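Local coordinates for amidohydrolase (Brucella melitensis biovar Abortus, PDB 4F0L), which probably catalyses a metal-dependent hydrolytic deamination and binds an iron(III) ion, at residues D23-N28 with K407-L412; L76-G81 with E304-D309; R112-M117 with A152-A157; S256-R259 with L265-Q268. One frame throughout, in Å; residues are numbered along the deposited sequence.

Interaction 1 (D23-N28 with K407-L412); sequences DGWAEN and KGDVVL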
loop_
_atom_site.group_PDB
_atom_site.type_symbol
_atom_site.label_atom_id
_atom_site.label_comp_id
_atom_site.label_asym_id
_atom_site.label_seq_id
_atom_site.Cartn_x
_atom_site.Cartn_y
_atom_site.Cartn_z
ATOM N N ASP B 23 -1.024 7.278 27.810
ATOM C CA ASP B 23 0.098 6.749 28.561
ATOM C C ASP B 23 0.306 5.238 28.303
ATOM O O ASP B 23 0.988 4.586 29.067
ATOM C CB ASP B 23 -0.031 7.084 30.063
ATOM C CG ASP B 23 -1.306 6.528 30.686
ATOM O OD1 ASP B 23 -2.258 6.122 29.967
ATOM O OD2 ASP B 23 -1.364 6.468 31.917
ATOM N N GLY B 24 -0.266 4.690 27.225
ATOM C CA GLY B 24 -0.039 3.290 26.871
ATOM C C GLY B 24 -1.288 2.412 26.775
ATOM O O GLY B 24 -2.425 2.851 27.060
ATOM N N TRP B 25 -1.080 1.167 26.355
ATOM C CA TRP B 25 -2.154 0.182 26.366
ATOM C C TRP B 25 -2.655 -0.073 27.740
ATOM O O TRP B 25 -1.885 -0.194 28.662
ATOM C CB TRP B 25 -1.720 -1.154 25.768
ATOM C CG TRP B 25 -1.555 -1.062 24.277
ATOM C CD1 TRP B 25 -0.367 -0.920 23.565
ATOM C CD2 TRP B 25 -2.599 -1.064 23.280
ATOM N NE1 TRP B 25 -0.598 -0.861 22.230
ATOM C CE2 TRP B 25 -1.925 -0.928 21.993
ATOM C CE3 TRP B 25 -3.988 -1.188 23.307
ATOM C CZ2 TRP B 25 -2.628 -0.914 20.819
ATOM C CZ3 TRP B 25 -4.694 -1.177 22.109
ATOM C CH2 TRP B 25 -4.038 -1.027 20.898
ATOM N N ALA B 26 -3.971 -0.140 27.888
ATOM C CA ALA B 26 -4.578 -0.630 29.133
ATOM C C ALA B 26 -5.598 -1.683 28.778
ATOM O O ALA B 26 -6.126 -1.713 27.660
ATOM C CB ALA B 26 -5.240 0.507 29.895
ATOM N N GLU B 27 -5.892 -2.535 29.751
ATOM C CA GLU B 27 -6.853 -3.604 29.568
ATOM C C GLU B 27 -8.128 -3.366 30.357
ATOM O O GLU B 27 -8.114 -2.742 31.436
ATOM C CB GLU B 27 -6.226 -4.934 30.005
ATOM C CG GLU B 27 -5.047 -5.351 29.141
ATOM C CD GLU B 27 -4.514 -6.696 29.581
ATOM O OE1 GLU B 27 -3.536 -6.725 30.361
ATOM O OE2 GLU B 27 -5.120 -7.714 29.216
ATOM N N ASN B 28 -9.222 -3.888 29.815
ATOM C CA ASN B 28 -10.510 -3.850 30.453
ATOM C C ASN B 28 -10.903 -2.400 30.779
ATOM O O ASN B 28 -11.122 -2.040 31.935
ATOM C CB ASN B 28 -10.524 -4.765 31.701
ATOM C CG ASN B 28 -10.594 -6.234 31.320
ATOM O OD1 ASN B 28 -11.294 -6.592 30.394
ATOM N ND2 ASN B 28 -9.840 -7.083 32.004
ATOM N N LYS B 407 -1.554 -8.937 21.783
ATOM C CA LYS B 407 -1.539 -7.892 22.802
ATOM C C LYS B 407 -1.236 -6.615 22.050
ATOM O O LYS B 407 -0.798 -6.676 20.912
ATOM C CB LYS B 407 -0.514 -8.227 23.916
ATOM N N GLY B 408 -1.561 -5.464 22.628
ATOM C CA GLY B 408 -1.616 -4.165 21.934
ATOM C C GLY B 408 -0.776 -3.813 20.716
ATOM O O GLY B 408 -1.315 -3.670 19.652
ATOM N N ASP B 409 0.517 -3.561 20.875
ATOM C CA ASP B 409 1.357 -3.104 19.748
ATOM C C ASP B 409 1.330 -4.081 18.542
ATOM O O ASP B 409 1.335 -3.666 17.379
ATOM C CB ASP B 409 2.797 -2.911 20.220
ATOM C CG ASP B 409 2.998 -1.646 21.047
ATOM O OD1 ASP B 409 2.060 -0.836 21.205
ATOM O OD2 ASP B 409 4.131 -1.477 21.554
ATOM N N VAL B 410 1.273 -5.373 18.835
ATOM C CA VAL B 410 1.208 -6.405 17.827
ATOM C C VAL B 410 -0.038 -6.212 16.974
ATOM O O VAL B 410 -0.012 -6.413 15.743
ATOM C CB VAL B 410 1.255 -7.814 18.482
ATOM C CG1 VAL B 410 0.964 -8.913 17.462
ATOM C CG2 VAL B 410 2.610 -8.026 19.147
ATOM N N VAL B 411 -1.132 -5.763 17.600
ATOM C CA VAL B 411 -2.344 -5.467 16.828
ATOM C C VAL B 411 -2.083 -4.337 15.806
ATOM O O VAL B 411 -2.518 -4.432 14.634
ATOM C CB VAL B 411 -3.557 -5.099 17.711
ATOM C CG1 VAL B 411 -4.696 -4.597 16.820
ATOM C CG2 VAL B 411 -3.988 -6.270 18.590
ATOM N N LEU B 412 -1.397 -3.273 16.242
ATOM C CA LEU B 412 -1.125 -2.131 15.358
ATOM C C LEU B 412 -0.229 -2.563 14.198
ATOM O O LEU B 412 -0.458 -2.164 13.045
ATOM C CB LEU B 412 -0.476 -0.975 16.107
ATOM C CG LEU B 412 -1.349 -0.279 17.152
ATOM C CD1 LEU B 412 -0.559 0.779 17.948
ATOM C CD2 LEU B 412 -2.612 0.309 16.513
#
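A tryptophan laid over a glycine, W25 on G408, joins the short hairpin strand 24-26 near the N-terminus to the beginning of helix 408-417, far along the chain. It is a CH-pi contact between the HutF-type N-terminal β region and a helix of the amidohydrolase family region. G408 CA sits 3.4 Å from the centroid of the five-membered ring of W25, 17° off the ring normal. Glycine suits this place because its bare alpha carbon lets the backbone come right down on the indole face; a CB here would point at the ring. Farther along the indole, CZ2 of W25 meets G408 O at 3.3 Å. L412, one turn on in the helix, comes to the ring edge instead, with its CD1 3.9 Å from W25 CZ2. R366, L20, V56 and V58 also line the tryptophan, which therefore bridges hairpin, helix and barrel strand 56-66. D409 starts away from the strand, yet its chi1 of -75°, with CG beside its own backbone N, brings the carboxylate back to the indole. Its OD1 also pairs with R366, while OD2 bridges to R79 of the second subunit. The indole N-H finishes the contact: W25 NE1 gives a 2.8 Å hydrogen bond to D409 OD1, which lies almost in the indole plane although the nitrogen stands 35° out of the carboxylate plane.

Interaction 2 (L76-G81 with E304-D309); sequences LAERRG and EANLGD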
loop_
_atom_site.group_PDB
_atom_site.type_symbol
_atom_site.label_atom_id
_atom_site.label_comp_id
_atom_site.label_asym_id
_atom_site.label_seq_id
_atom_site.Cartn_x
_atom_site.Cartn_y
_atom_site.Cartn_z
ATOM N N LEU B 76 -7.939 7.958 -12.098
ATOM C CA LEU B 76 -8.049 8.454 -13.435
ATOM C C LEU B 76 -6.788 9.187 -13.933
ATOM O O LEU B 76 -6.721 9.471 -15.097
ATOM C CB LEU B 76 -9.304 9.351 -13.574
ATOM C CG LEU B 76 -10.672 8.721 -13.149
ATOM C CD1 LEU B 76 -11.844 9.681 -13.361
ATOM C CD2 LEU B 76 -11.006 7.425 -13.874
ATOM N N ALA B 77 -5.795 9.459 -13.078
ATOM C CA ALA B 77 -4.582 10.187 -13.505
ATOM C C ALA B 77 -3.353 9.276 -13.709
ATOM O O ALA B 77 -2.212 9.736 -13.568
ATOM C CB ALA B 77 -4.249 11.301 -12.510
ATOM N N GLU B 78 -3.575 7.999 -14.033
ATOM C CA GLU B 78 -2.485 7.034 -14.113
ATOM C C GLU B 78 -2.178 6.597 -15.559
ATOM O O GLU B 78 -1.649 5.505 -15.772
ATOM C CB GLU B 78 -2.755 5.810 -13.237
ATOM C CG GLU B 78 -3.267 6.138 -11.823
ATOM C CD GLU B 78 -2.371 7.063 -11.007
ATOM O OE1 GLU B 78 -1.126 7.020 -11.172
ATOM O OE2 GLU B 78 -2.915 7.847 -10.190
ATOM N N ARG B 79 -2.505 7.456 -16.522
ATOM C CA ARG B 79 -2.165 7.242 -17.924
ATOM C C ARG B 79 -1.101 8.234 -18.333
ATOM O O ARG B 79 -1.236 9.426 -18.072
ATOM C CB ARG B 79 -3.372 7.449 -18.825
ATOM C CG ARG B 79 -4.461 6.403 -18.695
ATOM C CD ARG B 79 -5.484 6.548 -19.810
ATOM N NE ARG B 79 -5.016 6.037 -21.097
ATOM C CZ ARG B 79 -5.069 4.757 -21.499
ATOM N NH1 ARG B 79 -5.570 3.797 -20.720
ATOM N NH2 ARG B 79 -4.614 4.432 -22.702
ATOM N N ARG B 80 -0.045 7.746 -18.968
ATOM C CA ARG B 80 1.152 8.576 -19.210
ATOM C C ARG B 80 0.869 9.747 -20.150
ATOM O O ARG B 80 1.309 10.860 -19.887
ATOM C CB ARG B 80 2.321 7.721 -19.741
ATOM C CG ARG B 80 3.581 8.495 -20.144
ATOM C CD ARG B 80 4.267 9.159 -18.941
ATOM N NE ARG B 80 5.429 9.954 -19.368
ATOM C CZ ARG B 80 5.374 11.159 -19.954
ATOM N NH1 ARG B 80 4.206 11.773 -20.173
ATOM N NH2 ARG B 80 6.498 11.772 -20.306
ATOM N N GLY B 81 0.181 9.487 -21.259
ATOM C CA GLY B 81 -0.111 10.525 -22.253
ATOM C C GLY B 81 1.100 10.908 -23.103
ATOM O O GLY B 81 2.209 10.446 -22.862
ATOM N N GLU B 304 2.214 11.919 -2.001
ATOM C CA GLU B 304 3.587 12.298 -2.321
ATOM C C GLU B 304 4.252 11.221 -3.204
ATOM O O GLU B 304 5.023 11.526 -4.123
ATOM C CB GLU B 304 4.393 12.544 -1.019
ATOM C CG GLU B 304 4.081 13.899 -0.362
ATOM C CD GLU B 304 4.276 13.933 1.146
ATOM O OE1 GLU B 304 5.054 13.125 1.678
ATOM O OE2 GLU B 304 3.651 14.782 1.813
ATOM N N ALA B 305 3.981 9.952 -2.896
ATOM C CA ALA B 305 4.473 8.848 -3.755
ATOM C C ALA B 305 3.818 8.897 -5.142
ATOM O O ALA B 305 4.495 8.744 -6.155
ATOM C CB ALA B 305 4.169 7.500 -3.118
ATOM N N ASN B 306 2.481 9.046 -5.173
ATOM C CA ASN B 306 1.739 9.062 -6.421
ATOM C C ASN B 306 2.218 10.231 -7.306
ATOM O O ASN B 306 2.201 10.147 -8.541
ATOM C CB ASN B 306 0.235 9.141 -6.125
ATOM C CG ASN B 306 -0.600 9.238 -7.372
ATOM O OD1 ASN B 306 -0.773 10.341 -7.931
ATOM N ND2 ASN B 306 -1.095 8.097 -7.845
ATOM N N LEU B 307 2.644 11.319 -6.677
ATOM C CA LEU B 307 3.138 12.489 -7.417
ATOM C C LEU B 307 4.674 12.477 -7.632
ATOM O O LEU B 307 5.200 13.369 -8.279
ATOM C CB LEU B 307 2.710 13.792 -6.704
ATOM C CG LEU B 307 1.220 14.054 -6.593
ATOM C CD1 LEU B 307 0.904 15.327 -5.779
ATOM C CD2 LEU B 307 0.660 14.187 -8.009
ATOM N N GLY B 308 5.390 11.483 -7.102
ATOM C CA GLY B 308 6.870 11.490 -7.140
ATOM C C GLY B 308 7.544 12.690 -6.453
ATOM O O GLY B 308 8.598 13.161 -6.915
ATOM N N ASP B 309 6.953 13.188 -5.364
ATOM C CA ASP B 309 7.440 14.415 -4.725
ATOM C C ASP B 309 8.823 14.224 -4.107
ATOM O O ASP B 309 9.709 15.020 -4.337
ATOM C CB ASP B 309 6.512 14.915 -3.628
ATOM C CG ASP B 309 5.208 15.491 -4.145
ATOM O OD1 ASP B 309 5.185 16.068 -5.244
ATOM O OD2 ASP B 309 4.195 15.384 -3.407
#
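ND2 of N306 is gripped by two groups: E78 OE2, 3.0 Å away and nearly in line with an N-H at 169°, and Y345 OH of the second subunit. The E78 oxygen lies in the amide plane of N306, as suits an sp2 N-H donor. From the glutamate side the fit is less regular, for the donor reaches OE2 on its syn side but 33° out of the carboxylate plane. The two side chains come from opposite directions. N306 sends CG anti to its backbone N (chi1 177°) to extend from the last turn of helix 301-306, whereas E78 folds at chi2 to bring its carboxylate round from the loop that follows strand 56-66. An asparagine suits the helix end because a short amide can engage partners on both subunits. Just beyond it the chain closes the helix in a Schellman motif: D309 N bonds to E304 O at 2.8 Å and G308 N to A305 O at 3.0 Å, the positive phi of G308 being easy for glycine. R348 of the second subunit reaches both E78 OE1, in a salt bridge, and N306 O. The side chain of N306 is about 11 Å from the bound iron(III). A buried carboxylate with a neutral amide on one oxygen and an arginine on the other would probably remain ionised, so this link between a loop and a helix end is completed by the dimer partner.

Interaction 3 (R112-M117 with A152-A157); sequences RLYVDM and AAATTA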
loop_
_atom_site.group_PDB
_atom_site.type_symbol
_atom_site.label_atom_id
_atom_site.label_comp_id
_atom_site.label_asym_id
_atom_site.label_seq_id
_atom_site.Cartn_x
_atom_site.Cartn_y
_atom_site.Cartn_z
ATOM N N ARG B 112 -19.162 11.313 -0.215
ATOM C CA ARG B 112 -18.695 9.948 -0.428
ATOM C C ARG B 112 -17.248 9.783 0.031
ATOM O O ARG B 112 -16.872 8.728 0.539
ATOM C CB ARG B 112 -18.854 9.538 -1.891
ATOM C CG ARG B 112 -18.541 8.091 -2.185
ATOM C CD ARG B 112 -19.506 7.158 -1.439
ATOM N NE ARG B 112 -19.166 5.733 -1.528
ATOM C CZ ARG B 112 -18.241 5.112 -0.775
ATOM N NH1 ARG B 112 -17.543 5.751 0.144
ATOM N NH2 ARG B 112 -18.016 3.828 -0.956
ATOM N N LEU B 113 -16.453 10.823 -0.141
ATOM C CA LEU B 113 -15.098 10.857 0.420
ATOM C C LEU B 113 -15.057 10.754 1.939
ATOM O O LEU B 113 -14.274 9.966 2.514
ATOM C CB LEU B 113 -14.412 12.140 0.022
ATOM C CG LEU B 113 -13.084 12.386 0.735
ATOM C CD1 LEU B 113 -12.094 11.264 0.464
ATOM C CD2 LEU B 113 -12.503 13.784 0.409
ATOM N N TYR B 114 -15.908 11.533 2.590
ATOM C CA TYR B 114 -15.901 11.536 4.050
ATOM C C TYR B 114 -16.421 10.201 4.584
ATOM O O TYR B 114 -15.955 9.726 5.620
ATOM C CB TYR B 114 -16.656 12.761 4.627
ATOM C CG TYR B 114 -16.056 14.121 4.232
ATOM C CD1 TYR B 114 -14.706 14.257 3.890
ATOM C CD2 TYR B 114 -16.834 15.265 4.209
ATOM C CE1 TYR B 114 -14.175 15.479 3.513
ATOM C CE2 TYR B 114 -16.309 16.473 3.861
ATOM C CZ TYR B 114 -14.983 16.584 3.508
ATOM O OH TYR B 114 -14.439 17.796 3.137
ATOM N N VAL B 115 -17.360 9.568 3.873
ATOM C CA VAL B 115 -17.762 8.215 4.229
ATOM C C VAL B 115 -16.574 7.232 4.130
ATOM O O VAL B 115 -16.329 6.409 5.025
ATOM C CB VAL B 115 -18.948 7.742 3.380
ATOM C CG1 VAL B 115 -19.046 6.205 3.380
ATOM C CG2 VAL B 115 -20.249 8.412 3.844
ATOM N N ASP B 116 -15.853 7.301 3.022
ATOM C CA ASP B 116 -14.660 6.476 2.826
ATOM C C ASP B 116 -13.621 6.728 3.974
ATOM O O ASP B 116 -13.071 5.793 4.574
ATOM C CB ASP B 116 -14.080 6.842 1.450
ATOM C CG ASP B 116 -13.514 5.673 0.715
ATOM O OD1 ASP B 116 -12.855 4.864 1.409
ATOM O OD2 ASP B 116 -13.666 5.603 -0.561
ATOM N N MET B 117 -13.369 7.997 4.291
ATOM C CA MET B 117 -12.448 8.334 5.405
ATOM C C MET B 117 -12.945 7.749 6.723
ATOM O O MET B 117 -12.184 7.148 7.443
ATOM C CB MET B 117 -12.312 9.847 5.561
ATOM C CG MET B 117 -11.488 10.515 4.448
ATOM S SD MET B 117 -11.349 12.283 4.747
ATOM C CE MET B 117 -10.141 12.785 3.511
ATOM N N ALA B 152 -22.029 20.848 4.722
ATOM C CA ALA B 152 -23.203 20.004 4.592
ATOM C C ALA B 152 -22.808 18.548 4.433
ATOM O O ALA B 152 -23.440 17.665 5.059
ATOM C CB ALA B 152 -24.102 20.438 3.430
ATOM N N ALA B 153 -21.781 18.285 3.604
ATOM C CA ALA B 153 -21.290 16.924 3.400
ATOM C C ALA B 153 -20.742 16.336 4.722
ATOM O O ALA B 153 -21.131 15.239 5.143
ATOM C CB ALA B 153 -20.216 16.903 2.304
ATOM N N ALA B 154 -19.896 17.090 5.405
ATOM C CA ALA B 154 -19.376 16.639 6.691
ATOM C C ALA B 154 -20.503 16.359 7.712
ATOM O O ALA B 154 -20.451 15.348 8.440
ATOM C CB ALA B 154 -18.377 17.656 7.265
ATOM N N THR B 155 -21.515 17.241 7.760
ATOM C CA THR B 155 -22.643 17.075 8.656
ATOM C C THR B 155 -23.409 15.798 8.355
ATOM O O THR B 155 -23.718 15.014 9.266
ATOM C CB THR B 155 -23.611 18.273 8.598
ATOM O OG1 THR B 155 -22.902 19.444 8.982
ATOM C CG2 THR B 155 -24.828 18.067 9.554
ATOM N N THR B 156 -23.680 15.561 7.082
ATOM C CA THR B 156 -24.412 14.366 6.696
ATOM C C THR B 156 -23.596 13.124 7.053
ATOM O O THR B 156 -24.154 12.121 7.527
ATOM C CB THR B 156 -24.718 14.340 5.178
ATOM O OG1 THR B 156 -25.479 15.481 4.828
ATOM C CG2 THR B 156 -25.458 13.051 4.761
ATOM N N ALA B 157 -22.287 13.201 6.816
ATOM C CA ALA B 157 -21.386 12.058 7.099
ATOM C C ALA B 157 -21.215 11.786 8.592
ATOM O O ALA B 157 -20.922 10.651 9.010
ATOM C CB ALA B 157 -20.019 12.278 6.451
#
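Y114, A157 and A154 carry most of the contact between helices 103-119 and 145-157, two neighbouring helices packed on the outside of the amidohydrolase barrel. The short segments cross at -42°, with axes 9.0 Å apart at closest approach, an ordinary packing distance, to which the small alanines are well suited. Helix 145-157 is the helical limb of a β-alpha-β crossover between the parallel strands 122-129 and 160-167, as expected in a TIM barrel. Y114 meets it with both the root of its side chain and its ring edge. At the root, CB rests on A157 CB at 3.9 Å. Farther out, the ring turns its edge to the helix backbone: CD2 of Y114 comes 3.8 Å from A154 N, with A153 C also near the ring plane. CE2 of Y114 then touches A154 CB at 4.2 Å, and CD2 lies the same distance from A153 CB. The chi1 of Y114, -61°, sets CG beside its own backbone N and directs the ring along the alanine helix instead of straight at it. A153 and A157, one turn apart, also touch A110 and L111 of helix 103-119, extending the seam beyond Y114. The ring's far end faces the barrel wall. Tyrosine thus suits both demands: its carbon edge fits a surface of methyl groups and backbone by van der Waals contact, while the hydroxyl is hydrogen-bonded to the carboxylate of E127, joining helix 103-119 to strand 122-129.

Interaction 4 (S256-R259 with L265-Q268); sequences SGKR and LDHQ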
loop_
_atom_site.group_PDB
_atom_site.type_symbol
_atom_site.label_atom_id
_atom_site.label_comp_id
_atom_site.label_asym_id
_atom_site.label_seq_id
_atom_site.Cartn_x
_atom_site.Cartn_y
_atom_site.Cartn_z
ATOM N N SER B 256 14.376 34.693 -3.502
ATOM C CA SER B 256 14.670 35.272 -2.184
ATOM C C SER B 256 16.066 34.997 -1.632
ATOM O O SER B 256 16.463 35.633 -0.647
ATOM C CB SER B 256 13.688 34.729 -1.153
ATOM O OG SER B 256 13.914 33.340 -0.941
ATOM N N GLY B 257 16.792 34.050 -2.239
ATOM C CA GLY B 257 18.058 33.573 -1.691
ATOM C C GLY B 257 17.851 32.544 -0.588
ATOM O O GLY B 257 18.802 32.088 0.024
ATOM N N LYS B 258 16.600 32.172 -0.330
ATOM C CA LYS B 258 16.255 31.272 0.776
ATOM C C LYS B 258 15.364 30.123 0.282
ATOM O O LYS B 258 14.633 30.249 -0.704
ATOM C CB LYS B 258 15.502 32.018 1.881
ATOM C CG LYS B 258 16.336 32.988 2.700
ATOM C CD LYS B 258 15.443 33.823 3.618
ATOM C CE LYS B 258 16.168 34.998 4.264
ATOM N NZ LYS B 258 16.301 34.871 5.743
ATOM N N ARG B 259 15.436 29.007 0.994
ATOM C CA ARG B 259 14.556 27.872 0.727
ATOM C C ARG B 259 13.180 28.170 1.324
ATOM O O ARG B 259 13.018 29.112 2.103
ATOM C CB ARG B 259 15.153 26.594 1.328
ATOM C CG ARG B 259 16.557 26.217 0.852
ATOM C CD ARG B 259 17.147 25.117 1.762
ATOM N NE ARG B 259 16.314 23.902 1.696
ATOM C CZ ARG B 259 16.450 22.949 0.776
ATOM N NH1 ARG B 259 17.428 23.013 -0.135
ATOM N NH2 ARG B 259 15.612 21.936 0.760
ATOM N N LEU B 265 9.956 30.464 8.125
ATOM C CA LEU B 265 10.340 30.585 9.542
ATOM C C LEU B 265 10.943 31.969 9.845
ATOM O O LEU B 265 10.776 32.491 10.941
ATOM C CB LEU B 265 11.321 29.488 9.941
ATOM C CG LEU B 265 10.772 28.057 9.867
ATOM C CD1 LEU B 265 11.844 27.061 10.275
ATOM C CD2 LEU B 265 9.526 27.951 10.746
ATOM N N ASP B 266 11.616 32.558 8.859
ATOM C CA ASP B 266 12.222 33.886 9.024
ATOM C C ASP B 266 11.225 35.036 8.922
ATOM O O ASP B 266 11.487 36.114 9.479
ATOM C CB ASP B 266 13.313 34.142 7.974
ATOM C CG ASP B 266 14.575 33.322 8.207
ATOM O OD1 ASP B 266 14.692 32.657 9.258
ATOM O OD2 ASP B 266 15.471 33.363 7.344
ATOM N N HIS B 267 10.103 34.838 8.231
ATOM C CA HIS B 267 9.163 35.946 7.987
ATOM C C HIS B 267 7.851 35.850 8.706
ATOM O O HIS B 267 7.048 36.776 8.646
ATOM C CB HIS B 267 8.896 36.089 6.498
ATOM C CG HIS B 267 10.073 36.607 5.735
ATOM N ND1 HIS B 267 11.043 35.801 5.270
ATOM C CD2 HIS B 267 10.437 37.902 5.390
ATOM C CE1 HIS B 267 11.967 36.539 4.639
ATOM N NE2 HIS B 267 11.601 37.825 4.720
ATOM N N GLN B 268 7.581 34.723 9.352
ATOM C CA GLN B 268 6.359 34.573 10.128
ATOM C C GLN B 268 6.736 34.006 11.486
ATOM O O GLN B 268 7.745 33.313 11.635
ATOM C CB GLN B 268 5.378 33.648 9.408
ATOM C CG GLN B 268 4.784 34.227 8.137
ATOM C CD GLN B 268 3.824 35.383 8.408
ATOM O OE1 GLN B 268 3.119 35.406 9.423
ATOM N NE2 GLN B 268 3.804 36.358 7.506
#
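K258 and D266 form a salt bridge on the protein surface, with NZ of the lysine on OD2 of the aspartate. The modelled separation of 2.4 Å between K258 NZ and D266 OD2 is too short to be taken literally, so the length is doubtful, and the pair is best read simply as a surface salt bridge. K258 runs out nearly straight as far as CE and bends only at chi4 (-114°), which brings the ammonium group to the aspartate on the facing side of helix 260-267. A long, flexible lysine suits such a gap, since K258 CA and D266 CA lie 9.5 Å apart. Behind the lysine, the backbone N of K258 is held by S256 OG at 3.0 Å, an ST turn that ends helix 246-256. G257 supplies the positive phi at which the chain leaves that helix, and R259 takes the N-cap position of the next, so the lysine stands in a tight link between two consecutive helices. S256 OG also bonds to C252 O. Packing is slight: K258 CE approaches H267 CE1 at 4.5 Å, obliquely to the imidazole. That ring is fixed by its own helix, where ND1 bonds to W263 O and the histidine stacks on the indole of W263, which K258 touches too.

In the fold
Along the chain, interaction 1 encloses the other three, since it closes early residues onto helix 408-417; interactions 3 and 4 lie in series within the loop closed by interaction 2. None touches another. The centres of interactions 2 and 3 are 25 Å apart, and those of interactions 1 and 4 are 43 Å apart. Interactions 2, 3 and 4 all belong to the amidohydrolase part of the chain, whereas interaction 1 joins that part to the N-terminal region. The first three reach the second subunit, and a salt bridge across the dimer links the neighbourhoods of interactions 1 and 2. Interaction 4 is a surface feature away from the partner chain.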